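Local coordinates for protein alanine racemase (Acinetobacter baumannii, PDB 4QHR) that belongs to the alanine racemase family and joins an N-terminal TIM barrel to a largely beta C-terminal domain, in an assembly of two chains, at residues A[210-215]-A[339-344]; A[269-272]-A[276-279]; A[284-289]-A[293-298]. One frame throughout, in Å; residues are numbered along the deposited sequence.

Interaction 1 (A[210-215]-A[339-344]); sequences PGIMLY and IGYELL
I212 lies over the phenol ring of Y341 and meets it with almost its whole side chain. Its CB is 3.9 Å from the centroid of the Y341 ring, 28° off the ring normal. This is a CH-pi contact over the face. CG1 follows over the middle of the same face. The other branch reaches the phenol end, where I212 CG2 is 3.2 Å from Y341 OH. That approach is tight for a methyl and an oxygen. The two side chains cross at about a right angle. I212 holds CG1 anti to its own backbone N (chi1 -165°), and this carries CD1 on toward the helix. There I212 CD1 meets L344 CD1 at 3.9 Å. L344 is three residues after Y341, so the isoleucine touches two side chains from the first turns of helix 340-345.

The 210-215 segment follows strand 207-208, the last strand of the TIM barrel in chain order. It turns into a short 3-10 stretch, in which L214 N bonds to G211 O at 2.9 Å. The start of this turn binds the phosphate of the modified residue LLP at position 34. G211 N and I212 N both donate to phosphate oxygens, and Y341 OH bonds to a third. The I212-Y341 contact thus lies where a barrel loop and a C-terminal-domain helix meet beside one phosphate. The hydroxyl near I212 CG2 is satisfied by that bond.

Nearby, Y215 stacks with the rings of Y38 and H40, and its OH bonds to M32 O. On the helix side, Y273 of the second subunit packs against Y341. E342 forms a salt bridge with R346 and also accepts a bond from R279 N of the second subunit.

Interaction 2 (A[269-272]-A[276-279]); sequences VSIG and GYPR
I271 places its CG2 methyl over one face of the Y277 ring, near the ring atom that joins the side chain. I271 CG2 is 4.0 Å from Y277 CG. This methyl sits between the backbone N and the carbonyl carbon of its own residue. CG1, the other branch, rests against Y277 CB. The two side chains cross at about a right angle.

Y277 has its CG anti to the backbone N (chi1 -170°), which turns the ring away from the 269-272 segment. CB, set by the backbone, stays beside it. The opposite ring face is taken by the next residue: P278 CD lies 3.6 Å above the plane, offset toward the rim. The ring root is thus held between I271 and the proline.

The backbones are joined by a hydrogen bond from Y277 N to G272 O at 3.2 Å, with an N-H...O angle of 144°. The donor stands above the carbonyl plane, 45° out of it. Y277 CB also touches this oxygen, at 3.4 Å from G272 O. The backbone at G276 would press a CB against the preceding carbonyl O, which explains the glycine. D275 OD2 accepts from G272 N inside the loop.

The chain leaves strand 264-269 through an inverse gamma turn centred on S270. R279 NH1 bonds to T338 OG1 of the second subunit. The Y277-G272 bond is bent and its donor lies well out of plane, so it is probably modest; the apolar I271 contact lies next to it.

Interaction 3 (A[284-289]-A[293-298]); sequences QNFVAI and LCPVVG
Q284 begins the contact with its amide end laid beside P295. Its chain is extended, with CG anti to the backbone N, and this brings Q284 NE2 to 3.3 Å from P295 CB. The two side chains point the same way.

N285 uses its backbone next. N285 O accepts from V296 N at 2.9 Å, nearly straight at 171°. The donor is tilted from the carbonyl plane. A water accepts from N285 N and makes a weak bond to V296 O. The side chain lies alongside V296, and its OD1 bonds to R327.

F286 pairs with P295 as a non-hydrogen-bonded antiparallel pair. With CG beside its own backbone N (chi1 -62°), the ring leans across the proline, and F286 CE2 reaches P295 CB at 3.9 Å.

V287 and C294 form the hydrogen-bonded pair. V287 N donates to C294 O at 2.9 Å, and C294 N returns a bond to V287 O at 2.8 Å, this one in the carbonyl plane. V287 CG1 also touches V296 CG2 at 3.9 Å.

A288 sits opposite L293, and its CB meets L293 CD2 at 4.2 Å. I289 ends the walk with CD1 beside C294 SG.

The two strands make a beta hairpin, with an angle of 142° between their directions. Strand 292-297 pairs further with strand 305-308. V287 and I289 pack on I307 of that strand and on V320 of strand 319-321. A288 bonds through its backbone to E321, and N285 lies against helix 329-335.

Overall arrangement
Along the chain, interaction 2 closes before interaction 3 opens, and both lie inside the loop closed by interaction 1. Interaction 1 is near the centre of the chain, where the barrel meets the C-terminal domain. The other two are wholly within the C-terminal range. Centres of interactions 1 and 2 are about 19 Å apart, yet L343 packs on P278. Interactions 2 and 3 have centres about 12 Å apart and touch where the end of Y277 meets V287 and V296. Side-chain contacts thus run from the hairpin of interaction 3 through Y277 and P278 of the 276-279 loop to L343 of helix 340-345. Interactions 1 and 2 also contact the second subunit, linking the domain junction to the dimer.

Interaction 1 (A[210-215]-A[339-344])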
loop_
_atom_site.group_PDB
_atom_site.type_symbol
_atom_site.label_atom_id
_atom_site.label_comp_id
_atom_site.label_asym_id
_atom_site.label_seq_id
_atom_site.Cartn_x
_atom_site.Cartn_y
_atom_site.Cartn_z
ATOM N N PRO A 210 -1.542 20.340 -12.638
ATOM C CA PRO A 210 -0.904 19.986 -11.410
ATOM C C PRO A 210 -1.440 18.711 -10.754
ATOM O O PRO A 210 -2.655 18.539 -10.630
ATOM C CB PRO A 210 -1.269 21.119 -10.482
ATOM C CG PRO A 210 -2.639 21.533 -10.986
ATOM C CD PRO A 210 -2.477 21.464 -12.468
ATOM N N GLY A 211 -0.533 17.876 -10.295
ATOM C CA GLY A 211 -0.880 16.785 -9.377
ATOM C C GLY A 211 -0.254 16.877 -7.992
ATOM O O GLY A 211 -0.860 17.418 -7.045
ATOM N N ILE A 212 0.975 16.367 -7.893
ATOM C CA ILE A 212 1.620 16.246 -6.599
ATOM C C ILE A 212 1.613 17.535 -5.779
ATOM O O ILE A 212 1.469 17.488 -4.553
ATOM C CB ILE A 212 3.044 15.641 -6.725
ATOM C CG1 ILE A 212 3.534 15.186 -5.357
ATOM C CG2 ILE A 212 4.023 16.610 -7.407
ATOM C CD1 ILE A 212 2.745 14.039 -4.755
ATOM N N MET A 213 1.792 18.692 -6.419
ATOM C CA MET A 213 1.838 19.933 -5.626
ATOM C C MET A 213 0.515 20.252 -4.902
ATOM O O MET A 213 0.530 20.880 -3.829
ATOM C CB MET A 213 2.279 21.159 -6.457
ATOM C CG MET A 213 1.341 21.541 -7.568
ATOM S SD MET A 213 2.011 22.809 -8.662
ATOM C CE MET A 213 2.010 24.272 -7.633
ATOM N N LEU A 214 -0.606 19.799 -5.453
ATOM C CA LEU A 214 -1.904 19.998 -4.784
ATOM C C LEU A 214 -1.948 19.402 -3.378
ATOM O O LEU A 214 -2.591 19.974 -2.472
ATOM C CB LEU A 214 -3.030 19.417 -5.625
ATOM C CG LEU A 214 -3.284 19.921 -7.040
ATOM C CD1 LEU A 214 -4.485 19.218 -7.631
ATOM C CD2 LEU A 214 -3.572 21.417 -7.049
ATOM N N TYR A 215 -1.212 18.276 -3.228
ATOM C CA TYR A 215 -1.174 17.452 -2.034
ATOM C C TYR A 215 -0.078 17.891 -1.036
ATOM O O TYR A 215 0.056 17.356 0.051
ATOM C CB TYR A 215 -1.071 15.960 -2.442
ATOM C CG TYR A 215 -2.195 15.603 -3.410
ATOM C CD1 TYR A 215 -3.472 15.548 -2.993
ATOM C CD2 TYR A 215 -1.925 15.387 -4.774
ATOM C CE1 TYR A 215 -4.520 15.272 -3.882
ATOM C CE2 TYR A 215 -2.910 15.120 -5.672
ATOM C CZ TYR A 215 -4.212 15.083 -5.237
ATOM O OH TYR A 215 -5.189 14.789 -6.148
ATOM N N ILE A 339 9.796 7.788 -3.825
ATOM C CA ILE A 339 9.307 9.163 -3.921
ATOM C C ILE A 339 7.982 9.285 -3.192
ATOM O O ILE A 339 7.265 8.281 -2.979
ATOM C CB ILE A 339 9.165 9.634 -5.408
ATOM C CG1 ILE A 339 8.206 8.735 -6.201
ATOM C CG2 ILE A 339 10.544 9.606 -6.055
ATOM C CD1 ILE A 339 8.010 9.146 -7.662
ATOM N N GLY A 340 7.667 10.503 -2.815
ATOM C CA GLY A 340 6.487 10.763 -2.012
ATOM C C GLY A 340 5.195 10.298 -2.591
ATOM O O GLY A 340 4.316 9.783 -1.869
ATOM N N TYR A 341 5.084 10.457 -3.902
ATOM C CA TYR A 341 3.948 10.007 -4.659
ATOM C C TYR A 341 3.596 8.573 -4.284
ATOM O O TYR A 341 2.405 8.233 -4.150
ATOM C CB TYR A 341 4.267 9.942 -6.155
ATOM C CG TYR A 341 4.557 11.198 -6.981
ATOM C CD1 TYR A 341 5.746 11.877 -6.858
ATOM C CD2 TYR A 341 3.643 11.641 -7.969
ATOM C CE1 TYR A 341 6.032 12.965 -7.609
ATOM C CE2 TYR A 341 3.949 12.769 -8.752
ATOM C CZ TYR A 341 5.147 13.408 -8.565
ATOM O OH TYR A 341 5.534 14.524 -9.329
ATOM N N GLU A 342 4.598 7.714 -4.186
ATOM C CA GLU A 342 4.328 6.286 -3.931
ATOM C C GLU A 342 3.820 6.029 -2.523
ATOM O O GLU A 342 2.973 5.192 -2.350
ATOM C CB GLU A 342 5.549 5.404 -4.237
ATOM C CG GLU A 342 5.276 3.928 -3.986
ATOM C CD GLU A 342 6.363 3.000 -4.367
ATOM O OE1 GLU A 342 7.576 3.428 -4.339
ATOM O OE2 GLU A 342 6.016 1.835 -4.674
ATOM N N LEU A 343 4.328 6.754 -1.525
ATOM C CA LEU A 343 3.918 6.558 -0.126
ATOM C C LEU A 343 2.451 6.958 0.040
ATOM O O LEU A 343 1.650 6.292 0.736
ATOM C CB LEU A 343 4.795 7.318 0.843
ATOM C CG LEU A 343 6.090 6.663 1.321
ATOM C CD1 LEU A 343 6.891 6.348 0.123
ATOM C CD2 LEU A 343 6.863 7.533 2.286
ATOM N N LEU A 344 2.097 8.007 -0.675
ATOM C CA LEU A 344 0.792 8.588 -0.557
ATOM C C LEU A 344 -0.261 7.655 -1.175
ATOM O O LEU A 344 -1.395 7.623 -0.682
ATOM C CB LEU A 344 0.763 10.021 -1.164
ATOM C CG LEU A 344 1.623 11.084 -0.468
ATOM C CD1 LEU A 344 1.764 12.332 -1.334
ATOM C CD2 LEU A 344 1.032 11.415 0.914
#

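Interaction 2 (A[269-272]-A[276-279])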
loop_
_atom_site.group_PDB
_atom_site.type_symbol
_atom_site.label_atom_id
_atom_site.label_comp_id
_atom_site.label_asym_id
_atom_site.label_seq_id
_atom_site.Cartn_x
_atom_site.Cartn_y
_atom_site.Cartn_z
ATOM N N VAL A 269 4.918 1.185 18.311
ATOM C CA VAL A 269 3.904 2.026 17.731
ATOM C C VAL A 269 2.945 1.184 16.889
ATOM O O VAL A 269 3.373 0.242 16.218
ATOM C CB VAL A 269 4.561 3.075 16.818
ATOM C CG1 VAL A 269 3.520 3.902 16.114
ATOM C CG2 VAL A 269 5.470 3.985 17.651
ATOM N N SER A 270 1.670 1.559 16.884
ATOM C CA SER A 270 0.661 0.818 16.206
ATOM C C SER A 270 0.552 1.204 14.717
ATOM O O SER A 270 -0.495 1.643 14.264
ATOM C CB SER A 270 -0.700 0.988 16.879
ATOM O OG SER A 270 -1.109 2.368 16.941
ATOM N N ILE A 271 1.623 0.985 13.989
ATOM C CA ILE A 271 1.565 1.056 12.517
ATOM C C ILE A 271 2.561 0.090 11.941
ATOM O O ILE A 271 3.587 -0.179 12.594
ATOM C CB ILE A 271 1.873 2.469 12.054
ATOM C CG1 ILE A 271 1.131 2.750 10.765
ATOM C CG2 ILE A 271 3.392 2.699 11.844
ATOM C CD1 ILE A 271 -0.348 2.964 10.978
ATOM N N GLY A 272 2.289 -0.432 10.731
ATOM C CA GLY A 272 3.294 -1.214 10.014
ATOM C C GLY A 272 2.957 -1.269 8.544
ATOM O O GLY A 272 2.099 -0.496 8.072
ATOM N N GLY A 276 0.261 0.301 5.274
ATOM C CA GLY A 276 0.902 1.045 4.197
ATOM C C GLY A 276 2.101 1.870 4.641
ATOM O O GLY A 276 2.639 2.601 3.844
ATOM N N TYR A 277 2.557 1.731 5.889
ATOM C CA TYR A 277 3.826 2.318 6.261
ATOM C C TYR A 277 4.968 1.464 5.670
ATOM O O TYR A 277 4.937 0.252 5.848
ATOM C CB TYR A 277 3.935 2.370 7.777
ATOM C CG TYR A 277 5.121 3.180 8.277
ATOM C CD1 TYR A 277 5.125 4.567 8.199
ATOM C CD2 TYR A 277 6.215 2.573 8.803
ATOM C CE1 TYR A 277 6.202 5.319 8.659
ATOM C CE2 TYR A 277 7.293 3.307 9.298
ATOM C CZ TYR A 277 7.290 4.680 9.206
ATOM O OH TYR A 277 8.376 5.397 9.693
ATOM N N PRO A 278 5.937 2.072 4.944
ATOM C CA PRO A 278 6.857 1.259 4.153
ATOM C C PRO A 278 7.827 0.488 5.031
ATOM O O PRO A 278 8.178 0.975 6.098
ATOM C CB PRO A 278 7.629 2.268 3.304
ATOM C CG PRO A 278 6.934 3.557 3.435
ATOM C CD PRO A 278 6.139 3.525 4.705
ATOM N N ARG A 279 8.235 -0.689 4.567
ATOM C CA ARG A 279 9.027 -1.613 5.352
ATOM C C ARG A 279 10.509 -1.396 5.191
ATOM O O ARG A 279 11.234 -1.421 6.204
ATOM C CB ARG A 279 8.735 -3.075 4.921
ATOM C CG ARG A 279 9.524 -4.146 5.610
ATOM C CD ARG A 279 9.155 -5.573 5.169
ATOM N NE ARG A 279 10.163 -6.514 5.668
ATOM C CZ ARG A 279 11.332 -6.779 5.055
ATOM N NH1 ARG A 279 11.648 -6.224 3.872
ATOM N NH2 ARG A 279 12.179 -7.649 5.591
#

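Interaction 3 (A[284-289]-A[293-298])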
loop_
_atom_site.group_PDB
_atom_site.type_symbol
_atom_site.label_atom_id
_atom_site.label_comp_id
_atom_site.label_asym_id
_atom_site.label_seq_id
_atom_site.Cartn_x
_atom_site.Cartn_y
_atom_site.Cartn_z
ATOM N N GLN A 284 18.545 5.727 7.564
ATOM C CA GLN A 284 17.769 5.805 8.805
ATOM C C GLN A 284 16.485 6.675 8.620
ATOM O O GLN A 284 16.519 7.773 8.039
ATOM C CB GLN A 284 18.664 6.395 9.909
ATOM C CG GLN A 284 18.065 6.400 11.312
ATOM C CD GLN A 284 19.104 6.700 12.406
ATOM O OE1 GLN A 284 20.027 7.557 12.250
ATOM N NE2 GLN A 284 18.956 6.019 13.542
ATOM N N ASN A 285 15.372 6.195 9.142
ATOM C CA ASN A 285 14.121 6.909 9.065
ATOM C C ASN A 285 13.733 7.361 10.475
ATOM O O ASN A 285 14.206 6.784 11.476
ATOM C CB ASN A 285 13.041 5.984 8.468
ATOM C CG ASN A 285 11.773 6.732 8.156
ATOM O OD1 ASN A 285 11.830 7.888 7.749
ATOM N ND2 ASN A 285 10.612 6.123 8.463
ATOM N N PHE A 286 12.890 8.384 10.543
ATOM C CA PHE A 286 12.459 8.986 11.780
ATOM C C PHE A 286 10.946 9.137 11.778
ATOM O O PHE A 286 10.329 9.224 10.713
ATOM C CB PHE A 286 13.129 10.363 11.951
ATOM C CG PHE A 286 14.638 10.285 12.045
ATOM C CD1 PHE A 286 15.382 10.288 10.907
ATOM C CD2 PHE A 286 15.283 10.180 13.277
ATOM C CE1 PHE A 286 16.782 10.163 10.962
ATOM C CE2 PHE A 286 16.671 10.077 13.344
ATOM C CZ PHE A 286 17.416 10.059 12.164
ATOM N N VAL A 287 10.373 9.186 12.974
ATOM C CA VAL A 287 9.016 9.661 13.184
ATOM C C VAL A 287 9.062 10.974 14.005
ATOM O O VAL A 287 10.091 11.304 14.624
ATOM C CB VAL A 287 8.139 8.654 13.889
ATOM C CG1 VAL A 287 8.099 7.342 13.110
ATOM C CG2 VAL A 287 8.623 8.368 15.332
ATOM N N ALA A 288 7.946 11.683 14.051
ATOM C CA ALA A 288 7.866 12.946 14.787
ATOM C C ALA A 288 6.989 12.732 16.002
ATOM O O ALA A 288 5.850 12.233 15.885
ATOM C CB ALA A 288 7.313 14.034 13.905
ATOM N N ILE A 289 7.517 13.054 17.176
ATOM C CA ILE A 289 6.790 12.886 18.448
ATOM C C ILE A 289 7.173 14.047 19.371
ATOM O O ILE A 289 8.367 14.283 19.563
ATOM C CB ILE A 289 7.225 11.603 19.228
ATOM C CG1 ILE A 289 7.042 10.360 18.386
ATOM C CG2 ILE A 289 6.467 11.510 20.567
ATOM C CD1 ILE A 289 7.490 9.068 19.041
ATOM N N LEU A 293 12.258 14.365 16.661
ATOM C CA LEU A 293 12.381 13.328 15.659
ATOM C C LEU A 293 13.003 12.177 16.373
ATOM O O LEU A 293 14.022 12.396 17.068
ATOM C CB LEU A 293 13.278 13.794 14.508
ATOM C CG LEU A 293 12.590 14.876 13.692
ATOM C CD1 LEU A 293 13.555 15.581 12.725
ATOM C CD2 LEU A 293 11.385 14.322 12.930
ATOM N N CYS A 294 12.414 10.975 16.225
ATOM C CA CYS A 294 12.876 9.752 16.847
ATOM C C CYS A 294 13.138 8.669 15.810
ATOM O O CYS A 294 12.268 8.397 14.966
ATOM C CB CYS A 294 11.829 9.228 17.830
ATOM S SG CYS A 294 11.389 10.443 19.063
ATOM N N PRO A 295 14.326 8.033 15.860
ATOM C CA PRO A 295 14.625 7.028 14.875
ATOM C C PRO A 295 13.780 5.752 15.003
ATOM O O PRO A 295 13.437 5.304 16.109
ATOM C CB PRO A 295 16.102 6.702 15.121
ATOM C CG PRO A 295 16.405 7.154 16.468
ATOM C CD PRO A 295 15.430 8.233 16.817
ATOM N N VAL A 296 13.409 5.219 13.842
ATOM C CA VAL A 296 12.770 3.922 13.732
ATOM C C VAL A 296 13.905 2.888 13.853
ATOM O O VAL A 296 14.935 3.008 13.187
ATOM C CB VAL A 296 12.030 3.791 12.374
ATOM C CG1 VAL A 296 11.416 2.423 12.217
ATOM C CG2 VAL A 296 11.012 4.898 12.195
ATOM N N VAL A 297 13.734 1.891 14.714
ATOM C CA VAL A 297 14.798 0.943 15.004
ATOM C C VAL A 297 14.390 -0.469 14.701
ATOM O O VAL A 297 13.231 -0.882 14.987
ATOM C CB VAL A 297 15.334 1.035 16.449
ATOM C CG1 VAL A 297 15.916 2.425 16.644
ATOM C CG2 VAL A 297 14.275 0.785 17.515
ATOM N N GLY A 298 15.317 -1.206 14.114
ATOM C CA GLY A 298 15.049 -2.600 13.726
ATOM C C GLY A 298 14.010 -2.655 12.598
ATOM O O GLY A 298 13.611 -1.644 12.064
HETATM O O HOH W 1 15.164 3.551 9.828
#